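PDB 5XEM: cysteine synthase from Fusobacterium nucleatum subsp. nucleatum strain ATCC 25586, which produces hydrogen sulfide from L-cysteine by pyridoxal-phosphate-dependent beta-replacement with lanthionine as a product, and probably also makes L-cysteine from O-acetyl-L-serine. Local coordinates for residues A[18-23]-A[263-268]; A[74-79]-A[102-107]; A[220-225]-A[247-252]. All coordinates share one frame; numbering follows the deposited sequence. Where two conformers were deposited one is given.

Contact 1 (A[18-23]-A[263-268]); sequences PLVKIN and EGILGG
The carboxylate of Glu-263 takes the backbone N-H of Asn-23, just past strand 19-21. OE1 of Glu-263 accepts N of Asn-23 at 3.0 Å, with a nearly straight N-H (178°) that arrives on the syn side, 30° out of the carboxylate plane. OE2 takes the backbone amides of Asn-24 and Ile-25, so the acid gathers three successive N-H groups, which would probably favour its charged form in this buried place. The side chain bends at its second torsion (chi2 -73°), and this carries the carboxylate across Ile-22 at about a right angle: CG2 of Ile-22 rests 3.5 Å from OE2 of Glu-263, and CD1 of Ile-22 lies 3.9 Å from CG of Glu-263. A water sits between OE1 and the carbonyl O of Lys-21; another touches OE1 and ND2 of Asn-23, whose ND2 also bonds Asn-8 of the second subunit. Gly-264, with positive phi, then turns the chain out of helix 249-263. Next, Ile-265 reaches back, its CD1 extending away from its own backbone to meet CD1 of Ile-22 at 3.8 Å, with Val-20 more distant beside it. The contact thus ties strand 19-21, paired antiparallel with strand 31-36 and hydrogen-bonded through its backbone to the second subunit, to the loop joining helices 249-263 and 269-284, while Val-10 of the second subunit packs on Ile-265.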
loop_
_atom_site.group_PDB
_atom_site.type_symbol
_atom_site.label_atom_id
_atom_site.label_comp_id
_atom_site.label_asym_id
_atom_site.label_seq_id
_atom_site.Cartn_x
_atom_site.Cartn_y
_atom_site.Cartn_z
ATOM N N PRO A 18 4.650 1.627 11.026
ATOM C CA PRO A 18 4.351 0.831 12.220
ATOM C C PRO A 18 5.275 -0.359 12.459
ATOM O O PRO A 18 5.869 -0.920 11.501
ATOM C CB PRO A 18 2.922 0.372 11.961
ATOM C CG PRO A 18 2.797 0.329 10.472
ATOM C CD PRO A 18 3.641 1.464 9.963
ATOM N N LEU A 19 5.389 -0.730 13.735
ATOM C CA LEU A 19 6.093 -1.936 14.189
ATOM C C LEU A 19 4.991 -2.895 14.624
ATOM O O LEU A 19 4.173 -2.547 15.460
ATOM C CB LEU A 19 6.930 -1.657 15.444
ATOM C CG LEU A 19 8.445 -1.666 15.423
ATOM C CD1 LEU A 19 8.971 -1.715 16.860
ATOM C CD2 LEU A 19 9.032 -2.799 14.589
ATOM N N VAL A 20 4.956 -4.087 14.078
ATOM C CA VAL A 20 3.903 -5.047 14.390
ATOM C C VAL A 20 4.496 -6.272 15.065
ATOM O O VAL A 20 5.508 -6.800 14.609
ATOM C CB VAL A 20 3.194 -5.491 13.102
ATOM C CG1 VAL A 20 2.038 -6.448 13.407
ATOM C CG2 VAL A 20 2.695 -4.271 12.345
ATOM N N LYS A 21 3.855 -6.735 16.127
ATOM C CA LYS A 21 4.318 -7.953 16.805
ATOM C C LYS A 21 3.841 -9.180 16.065
ATOM O O LYS A 21 2.722 -9.192 15.563
ATOM C CB LYS A 21 3.814 -8.018 18.252
ATOM C CG LYS A 21 4.312 -9.275 18.965
ATOM C CD LYS A 21 4.654 -9.023 20.423
ATOM C CE LYS A 21 5.122 -10.321 21.100
ATOM N NZ LYS A 21 4.166 -10.750 22.162
ATOM N N ILE A 22 4.675 -10.213 16.025
ATOM C CA ILE A 22 4.341 -11.482 15.390
ATOM C C ILE A 22 3.673 -12.372 16.444
ATOM O O ILE A 22 4.271 -12.640 17.489
ATOM C CB ILE A 22 5.593 -12.149 14.785
ATOM C CG1 ILE A 22 6.148 -11.284 13.648
ATOM C CG2 ILE A 22 5.310 -13.552 14.252
ATOM C CD1 ILE A 22 5.282 -11.263 12.399
ATOM N N ASN A 23 2.447 -12.798 16.168
ATOM C CA ASN A 23 1.600 -13.467 17.176
ATOM C C ASN A 23 1.266 -14.907 16.892
ATOM O O ASN A 23 1.002 -15.661 17.814
ATOM C CB ASN A 23 0.260 -12.766 17.324
ATOM C CG ASN A 23 0.400 -11.313 17.603
ATOM O OD1 ASN A 23 0.932 -10.925 18.637
ATOM N ND2 ASN A 23 -0.088 -10.477 16.670
ATOM N N GLU A 263 -0.201 -14.088 9.543
ATOM C CA GLU A 263 -0.214 -12.787 10.195
ATOM C C GLU A 263 -0.998 -11.691 9.468
ATOM O O GLU A 263 -1.142 -10.573 10.011
ATOM C CB GLU A 263 1.222 -12.287 10.455
ATOM C CG GLU A 263 2.132 -13.253 11.197
ATOM C CD GLU A 263 1.818 -13.393 12.687
ATOM O OE1 GLU A 263 1.322 -12.463 13.357
ATOM O OE2 GLU A 263 2.081 -14.482 13.224
ATOM N N GLY A 264 -1.466 -11.953 8.251
ATOM C CA GLY A 264 -2.074 -10.896 7.431
ATOM C C GLY A 264 -1.075 -9.793 7.060
ATOM O O GLY A 264 -1.465 -8.668 6.762
ATOM N N ILE A 265 0.219 -10.132 7.005
ATOM C CA ILE A 265 1.254 -9.185 6.611
ATOM C C ILE A 265 1.673 -9.568 5.195
ATOM O O ILE A 265 2.184 -10.676 4.970
ATOM C CB ILE A 265 2.479 -9.241 7.547
ATOM C CG1 ILE A 265 2.138 -8.768 8.944
ATOM C CG2 ILE A 265 3.654 -8.455 6.962
ATOM C CD1 ILE A 265 3.191 -9.117 9.988
ATOM N N LEU A 266 1.473 -8.651 4.257
ATOM C CA LEU A 266 1.822 -8.870 2.871
ATOM C C LEU A 266 3.096 -8.085 2.598
ATOM O O LEU A 266 3.074 -6.891 2.309
ATOM C CB LEU A 266 0.663 -8.436 1.957
ATOM C CG LEU A 266 0.816 -8.744 0.461
ATOM C CD1 LEU A 266 0.479 -10.194 0.181
ATOM C CD2 LEU A 266 -0.089 -7.862 -0.390
ATOM N N GLY A 267 4.235 -8.747 2.746
ATOM C CA GLY A 267 5.521 -8.140 2.504
ATOM C C GLY A 267 6.119 -8.692 1.238
ATOM O O GLY A 267 5.652 -9.701 0.687
ATOM N N GLY A 268 7.184 -8.065 0.769
ATOM C CA GLY A 268 7.841 -8.548 -0.428
ATOM C C GLY A 268 8.710 -9.778 -0.178
ATOM O O GLY A 268 8.792 -10.292 0.936
HETATM O O HOH W 1 1.692 -9.741 13.110
HETATM O O HOH W 2 -1.203 -11.426 14.039
#

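Contact 2 (A[74-79]-A[102-107]); sequences SGNTGI and IERIQL. With 85F ((2R)-2-azanyl-3-[(2R)-2-azanyl-3-oxidanyl-3-oxidanylidene-propyl]sulfanyl-propanoic acid), chain C; PLP (pyridoxal-5'-phosphate), chain D.
Arg-104 reaches from helix 103-110 toward the turn that opens helix 76-88, where its long side chain lies along the binding loop. Its CB heads for Gly-75, and a chain extended from CG to NE brings CD within 3.1 Å of Ser-74 O and 3.8 Å of Gly-75 CA. Ser-74 O sits over one face of the guanidinium, where the N-H of NE does not point at it; NE instead has a weak bond to Gln-223. At the tip, NH1 gives Asn-76 OD1 a weak hydrogen bond of 3.5 Å (145°), the amide and guanidinium planes standing 76° apart, while C2A of the cofactor lies at the guanidinium edge. The other end of that amide is held more firmly: Asn-76 ND2 donates to PLP O3 at 2.9 Å and also to Asp-298. Further along, CD1 of Ile-79 packs on CD1 of Leu-107 at 3.8 Å. On the ligand side, Ser-74 N and Thr-77 N donate to O and OXT of 85F, the lanthionine part of the Schiff base, both at 2.9 Å. A carboxylate gripped by amides at a helix N-terminus, next to an asparagine on the cofactor O3, is characteristic of the substrate-binding loop in the cysteine synthase family.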
loop_
_atom_site.group_PDB
_atom_site.type_symbol
_atom_site.label_atom_id
_atom_site.label_comp_id
_atom_site.label_asym_id
_atom_site.label_seq_id
_atom_site.Cartn_x
_atom_site.Cartn_y
_atom_site.Cartn_z
ATOM N N SER A 74 16.678 -1.316 -8.912
ATOM C CA SER A 74 15.965 -2.592 -9.131
ATOM C C SER A 74 14.456 -2.414 -9.097
ATOM O O SER A 74 13.701 -3.356 -9.398
ATOM C CB SER A 74 16.386 -3.639 -8.105
ATOM O OG SER A 74 16.058 -3.219 -6.802
ATOM N N GLY A 75 14.004 -1.234 -8.685
ATOM C CA GLY A 75 12.602 -0.888 -8.729
ATOM C C GLY A 75 12.183 0.097 -7.650
ATOM O O GLY A 75 11.649 1.158 -7.959
ATOM N N ASN A 76 12.390 -0.274 -6.389
ATOM C CA ASN A 76 11.828 0.507 -5.292
ATOM C C ASN A 76 12.416 1.928 -5.195
ATOM O O ASN A 76 11.687 2.882 -4.952
ATOM C CB ASN A 76 11.972 -0.223 -3.981
ATOM C CG ASN A 76 10.901 -1.261 -3.794
ATOM O OD1 ASN A 76 9.766 -1.068 -4.252
ATOM N ND2 ASN A 76 11.261 -2.391 -3.216
ATOM N N THR A 77 13.731 2.069 -5.353
ATOM C CA THR A 77 14.304 3.432 -5.338
ATOM C C THR A 77 13.723 4.287 -6.473
ATOM O O THR A 77 13.413 5.467 -6.278
ATOM C CB THR A 77 15.831 3.391 -5.332
ATOM O OG1 THR A 77 16.237 2.712 -4.135
ATOM C CG2 THR A 77 16.405 4.829 -5.325
ATOM N N GLY A 78 13.519 3.664 -7.632
ATOM C CA GLY A 78 12.849 4.304 -8.745
ATOM C C GLY A 78 11.429 4.719 -8.465
ATOM O O GLY A 78 11.020 5.846 -8.784
ATOM N N ILE A 79 10.670 3.834 -7.820
ATOM C CA ILE A 79 9.290 4.174 -7.439
ATOM C C ILE A 79 9.240 5.331 -6.448
ATOM O O ILE A 79 8.480 6.255 -6.624
ATOM C CB ILE A 79 8.556 2.953 -6.876
ATOM C CG1 ILE A 79 8.426 1.891 -7.974
ATOM C CG2 ILE A 79 7.215 3.371 -6.247
ATOM C CD1 ILE A 79 8.081 0.518 -7.401
ATOM N N ILE A 102 7.152 -7.255 -13.311
ATOM C CA ILE A 102 6.751 -6.250 -14.330
ATOM C C ILE A 102 5.817 -5.160 -13.743
ATOM O O ILE A 102 5.552 -4.135 -14.380
ATOM C CB ILE A 102 6.126 -6.868 -15.626
ATOM C CG1 ILE A 102 6.692 -8.266 -15.945
ATOM C CG2 ILE A 102 6.376 -5.934 -16.816
ATOM C CD1 ILE A 102 6.143 -8.894 -17.214
ATOM N N GLU A 103 5.321 -5.377 -12.524
ATOM C CA GLU A 103 4.592 -4.319 -11.823
ATOM C C GLU A 103 5.494 -3.087 -11.608
ATOM O O GLU A 103 5.006 -1.964 -11.603
ATOM C CB GLU A 103 4.014 -4.802 -10.488
ATOM C CG GLU A 103 2.914 -5.858 -10.612
ATOM C CD GLU A 103 3.426 -7.278 -10.422
ATOM O OE1 GLU A 103 4.440 -7.629 -11.060
ATOM O OE2 GLU A 103 2.808 -8.034 -9.637
ATOM N N ARG A 104 6.806 -3.296 -11.455
ATOM C CA ARG A 104 7.726 -2.182 -11.201
ATOM C C ARG A 104 7.728 -1.150 -12.345
ATOM O O ARG A 104 7.671 0.042 -12.072
ATOM C CB ARG A 104 9.146 -2.697 -10.900
ATOM C CG ARG A 104 9.278 -3.495 -9.595
ATOM C CD ARG A 104 10.675 -4.120 -9.542
ATOM N NE ARG A 104 11.058 -4.887 -8.343
ATOM C CZ ARG A 104 11.104 -4.411 -7.095
ATOM N NH1 ARG A 104 10.710 -3.160 -6.834
ATOM N NH2 ARG A 104 11.513 -5.178 -6.103
ATOM N N ILE A 105 7.781 -1.596 -13.606
ATOM C CA ILE A 105 7.808 -0.678 -14.757
ATOM C C ILE A 105 6.499 0.097 -14.832
ATOM O O ILE A 105 6.492 1.285 -15.101
ATOM C CB ILE A 105 7.976 -1.373 -16.131
ATOM C CG1 ILE A 105 9.287 -2.148 -16.263
ATOM C CG2 ILE A 105 8.020 -0.347 -17.257
ATOM C CD1 ILE A 105 9.417 -2.830 -17.621
ATOM N N GLN A 106 5.396 -0.609 -14.596
ATOM C CA GLN A 106 4.064 0.000 -14.587
ATOM C C GLN A 106 3.896 1.030 -13.507
ATOM O O GLN A 106 3.297 2.088 -13.753
ATOM C CB GLN A 106 2.992 -1.074 -14.415
ATOM C CG GLN A 106 2.807 -1.918 -15.656
ATOM C CD GLN A 106 2.247 -1.102 -16.791
ATOM O OE1 GLN A 106 2.997 -0.537 -17.586
ATOM N NE2 GLN A 106 0.914 -1.000 -16.855
ATOM N N LEU A 107 4.375 0.712 -12.309
ATOM C CA LEU A 107 4.245 1.609 -11.183
ATOM C C LEU A 107 5.010 2.856 -11.522
ATOM O O LEU A 107 4.482 3.935 -11.386
ATOM C CB LEU A 107 4.784 0.994 -9.878
ATOM C CG LEU A 107 3.876 -0.012 -9.177
ATOM C CD1 LEU A 107 4.667 -0.871 -8.190
ATOM C CD2 LEU A 107 2.726 0.702 -8.482
HETATM N N 85F C . 16.557 -2.160 -3.560
HETATM C CA 85F C . 17.354 -1.209 -4.365
HETATM C CB 85F C . 18.473 -1.953 -5.125
HETATM S SG 85F C . 19.779 -2.558 -4.084
HETATM C CD 85F C . 21.019 -3.272 -5.187
HETATM C CE 85F C . 20.518 -4.464 -6.044
HETATM N NZ2 85F C . 19.833 -5.474 -5.227
HETATM C CZ1 85F C . 21.763 -5.118 -6.705
HETATM O OH1 85F C . 21.555 -6.223 -7.290
HETATM O OH2 85F C . 22.896 -4.564 -6.633
HETATM C C 85F C . 16.480 -0.455 -5.344
HETATM O OXT 85F C . 15.276 -0.354 -5.062
HETATM O O 85F C . 17.041 0.054 -6.346
HETATM N N1 PLP D . 14.375 -5.264 -0.270
HETATM C C2 PLP D . 13.862 -4.620 -1.331
HETATM C C2A PLP D . 12.453 -4.959 -1.818
HETATM C C3 PLP D . 14.594 -3.616 -1.991
HETATM O O3 PLP D . 14.048 -2.968 -3.051
HETATM C C4 PLP D . 15.875 -3.290 -1.555
HETATM C C4A PLP D . 16.703 -2.217 -2.243
HETATM C C5 PLP D . 16.376 -3.980 -0.443
HETATM C C6 PLP D . 15.594 -4.952 0.177
HETATM C C5A PLP D . 17.748 -3.708 0.136
HETATM O O4P PLP D . 17.761 -2.400 0.811
HETATM P P PLP D . 19.097 -1.484 0.932
HETATM O O1P PLP D . 18.852 -0.418 1.847
HETATM O O2P PLP D . 19.371 -1.084 -0.435
HETATM O O3P PLP D . 20.145 -2.450 1.358
#

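Contact 3 (A[220-225]-A[247-252]); sequences HKIQGM and CEDDDA. With CA (calcium ion), chain J; PLP (pyridoxal-5'-phosphate), chain D; 85F ((2R)-2-azanyl-3-[(2R)-2-azanyl-3-oxidanyl-3-oxidanylidene-propyl]sulfanyl-propanoic acid), chain C.
At the N-terminus of helix 249-263, Asp-249 in the first turn fastens a loop whose far end lines the cofactor pocket. OD1 of Asp-249 accepts Lys-221 N at 3.1 Å along an almost straight N-H (176°), though the donor stands above the carboxylate, 51° out of its plane. The lysine side chain crosses the aspartate at about a right angle, its CG 3.5 Å from OD2 of Asp-249, before its extended end leads off and the charged tips fail to meet. Ile-222 packs against the same helix turn: its CG1 lies 3.6 Å from Asp-249 OD1, its CD1 approaches Cys-247 O to 3.4 Å, and both carbons lean on the methyl of Ala-252. On the loop itself, His-220 is folded back by a first torsion of 71°, which sets its ring beside the backbone so that ND1 accepts Ile-222 N at 3.0 Å. Ile-222 centres an inverse gamma turn and starts a type II turn closed by Met-225 N; these two bends bring Gly-224 to the Schiff base, where its O accepts NZ2 of 85F at 2.8 Å. On the outer side of the helix, Asp-250 binds a calcium ion through both OD1 and OD2 at 2.6 Å, and the carboxylate of Asp-251 receives two of the waters on that metal. The helix follows strand 245-247 at one edge of the six-stranded sheet, and Ile-222 is wedged between its first turn, Pro-206 at the end of strand 200-206, and Ala-273 of helix 269-284.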
loop_
_atom_site.group_PDB
_atom_site.type_symbol
_atom_site.label_atom_id
_atom_site.label_comp_id
_atom_site.label_asym_id
_atom_site.label_seq_id
_atom_site.Cartn_x
_atom_site.Cartn_y
_atom_site.Cartn_z
ATOM N N HIS A 220 19.828 -15.013 -8.062
ATOM C CA HIS A 220 18.892 -15.219 -6.955
ATOM C C HIS A 220 17.588 -14.547 -7.304
ATOM O O HIS A 220 17.522 -13.736 -8.237
ATOM C CB HIS A 220 19.454 -14.658 -5.642
ATOM C CG HIS A 220 19.476 -13.154 -5.606
ATOM N ND1 HIS A 220 18.437 -12.426 -5.121
ATOM C CD2 HIS A 220 20.435 -12.234 -6.036
ATOM C CE1 HIS A 220 18.713 -11.108 -5.279
ATOM N NE2 HIS A 220 19.929 -10.993 -5.819
ATOM N N LYS A 221 16.544 -14.924 -6.577
ATOM C CA LYS A 221 15.171 -14.451 -6.843
ATOM C C LYS A 221 14.662 -13.506 -5.745
ATOM O O LYS A 221 13.459 -13.165 -5.725
ATOM C CB LYS A 221 14.228 -15.652 -6.960
ATOM C CG LYS A 221 14.615 -16.624 -8.065
ATOM C CD LYS A 221 13.677 -17.817 -8.166
ATOM C CE LYS A 221 14.169 -18.794 -9.222
ATOM N NZ LYS A 221 13.347 -20.033 -9.229
ATOM N N ILE A 222 15.532 -13.092 -4.831
ATOM C CA ILE A 222 15.091 -12.250 -3.701
ATOM C C ILE A 222 15.204 -10.802 -4.172
ATOM O O ILE A 222 16.176 -10.087 -3.876
ATOM C CB ILE A 222 15.875 -12.498 -2.400
ATOM C CG1 ILE A 222 15.931 -14.014 -2.084
ATOM C CG2 ILE A 222 15.285 -11.679 -1.249
ATOM C CD1 ILE A 222 16.789 -14.379 -0.885
ATOM N N GLN A 223 14.191 -10.382 -4.925
ATOM C CA GLN A 223 14.220 -9.082 -5.601
ATOM C C GLN A 223 14.517 -7.924 -4.667
ATOM O O GLN A 223 13.897 -7.807 -3.606
ATOM C CB GLN A 223 12.903 -8.837 -6.347
ATOM C CG GLN A 223 12.601 -9.855 -7.422
ATOM C CD GLN A 223 11.350 -9.513 -8.233
ATOM O OE1 GLN A 223 11.109 -8.336 -8.580
ATOM N NE2 GLN A 223 10.555 -10.544 -8.561
ATOM N N GLY A 224 15.453 -7.050 -5.068
ATOM C CA GLY A 224 15.853 -5.916 -4.232
ATOM C C GLY A 224 17.105 -6.220 -3.413
ATOM O O GLY A 224 17.955 -5.334 -3.159
ATOM N N MET A 225 17.257 -7.470 -3.002
ATOM C CA MET A 225 18.470 -7.824 -2.239
ATOM C C MET A 225 19.580 -8.261 -3.215
ATOM O O MET A 225 19.362 -8.362 -4.425
ATOM C CB MET A 225 18.152 -8.898 -1.211
ATOM C CG MET A 225 17.606 -8.339 0.090
ATOM S SD MET A 225 16.965 -9.565 1.236
ATOM C CE MET A 225 18.454 -10.588 1.441
ATOM N N CYS A 247 19.610 -16.291 3.230
ATOM C CA CYS A 247 18.369 -16.997 2.967
ATOM C C CYS A 247 18.339 -17.513 1.534
ATOM O O CYS A 247 18.682 -16.803 0.599
ATOM C CB CYS A 247 17.174 -16.090 3.211
ATOM S SG CYS A 247 15.583 -16.948 3.165
ATOM N N GLU A 248 17.946 -18.769 1.379
ATOM C CA GLU A 248 17.709 -19.369 0.064
ATOM C C GLU A 248 16.424 -18.823 -0.577
ATOM O O GLU A 248 15.499 -18.414 0.106
ATOM C CB GLU A 248 17.654 -20.903 0.168
ATOM C CG GLU A 248 18.944 -21.551 0.703
ATOM C CD GLU A 248 20.037 -21.742 -0.356
ATOM O OE1 GLU A 248 19.850 -21.372 -1.534
ATOM O OE2 GLU A 248 21.103 -22.294 -0.005
ATOM N N ASP A 249 16.390 -18.832 -1.894
ATOM C CA ASP A 249 15.231 -18.334 -2.639
ATOM C C ASP A 249 13.936 -19.014 -2.191
ATOM O O ASP A 249 12.960 -18.339 -1.910
ATOM C CB ASP A 249 15.417 -18.597 -4.124
ATOM C CG ASP A 249 16.529 -17.775 -4.766
ATOM O OD1 ASP A 249 16.999 -16.763 -4.158
ATOM O OD2 ASP A 249 16.912 -18.128 -5.898
ATOM N N ASP A 250 13.924 -20.354 -2.136
ATOM C CA ASP A 250 12.689 -21.077 -1.823
ATOM C C ASP A 250 12.170 -20.740 -0.436
ATOM O O ASP A 250 10.972 -20.526 -0.252
ATOM C CB ASP A 250 12.803 -22.628 -2.078
ATOM C CG ASP A 250 13.976 -23.334 -1.317
ATOM O OD1 ASP A 250 14.785 -22.656 -0.627
ATOM O OD2 ASP A 250 14.078 -24.585 -1.414
ATOM N N ASP A 251 13.061 -20.658 0.540
ATOM C CA ASP A 251 12.683 -20.323 1.912
ATOM C C ASP A 251 12.118 -18.893 2.024
ATOM O O ASP A 251 11.172 -18.656 2.794
ATOM C CB ASP A 251 13.881 -20.468 2.848
ATOM C CG ASP A 251 14.361 -21.899 2.981
ATOM O OD1 ASP A 251 13.544 -22.829 2.764
ATOM O OD2 ASP A 251 15.560 -22.093 3.303
ATOM N N ALA A 252 12.670 -17.965 1.239
ATOM C CA ALA A 252 12.168 -16.583 1.221
ATOM C C ALA A 252 10.708 -16.534 0.730
ATOM O O ALA A 252 9.883 -15.869 1.335
ATOM C CB ALA A 252 13.066 -15.670 0.369
HETATM CA CA CA J . 16.167 -24.706 0.088
HETATM N N1 PLP D . 14.375 -5.264 -0.270
HETATM C C2 PLP D . 13.862 -4.620 -1.331
HETATM C C2A PLP D . 12.453 -4.959 -1.818
HETATM C C3 PLP D . 14.594 -3.616 -1.991
HETATM O O3 PLP D . 14.048 -2.968 -3.051
HETATM C C4 PLP D . 15.875 -3.290 -1.555
HETATM C C4A PLP D . 16.703 -2.217 -2.243
HETATM C C5 PLP D . 16.376 -3.980 -0.443
HETATM C C6 PLP D . 15.594 -4.952 0.177
HETATM C C5A PLP D . 17.748 -3.708 0.136
HETATM O O4P PLP D . 17.761 -2.400 0.811
HETATM P P PLP D . 19.097 -1.484 0.932
HETATM O O1P PLP D . 18.852 -0.418 1.847
HETATM O O2P PLP D . 19.371 -1.084 -0.435
HETATM O O3P PLP D . 20.145 -2.450 1.358
HETATM N N 85F C . 16.557 -2.160 -3.560
HETATM C CA 85F C . 17.354 -1.209 -4.365
HETATM C CB 85F C . 18.473 -1.953 -5.125
HETATM S SG 85F C . 19.779 -2.558 -4.084
HETATM C CD 85F C . 21.019 -3.272 -5.187
HETATM C CE 85F C . 20.518 -4.464 -6.044
HETATM N NZ2 85F C . 19.833 -5.474 -5.227
HETATM C CZ1 85F C . 21.763 -5.118 -6.705
HETATM O OH1 85F C . 21.555 -6.223 -7.290
HETATM O OH2 85F C . 22.896 -4.564 -6.633
HETATM C C 85F C . 16.480 -0.455 -5.344
HETATM O OXT 85F C . 15.276 -0.354 -5.062
HETATM O O 85F C . 17.041 0.054 -6.346
HETATM O O HOH W 3 14.033 -25.307 1.740
HETATM O O HOH W 4 16.790 -24.084 2.219
#

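Contacts 2 and 3 approach the lanthionine-PLP Schiff base from different parts of the chain, and they touch: Ser-74 OG lies 3.7 Å from Gly-224 CA. Contact 2 supplies the loop for one carboxylate of the ligand, contact 3 the turn that accepts its distal amine, although their centres are about 18 Å apart. Contact 1 stands back, with the side chain of Ile-265 about 13 Å from PLP, yet helix 249-263 begins in contact 3 and ends in contact 1. Contacts 1 and 2 both touch the second subunit, but of these two only contact 2 also touches 85F and PLP.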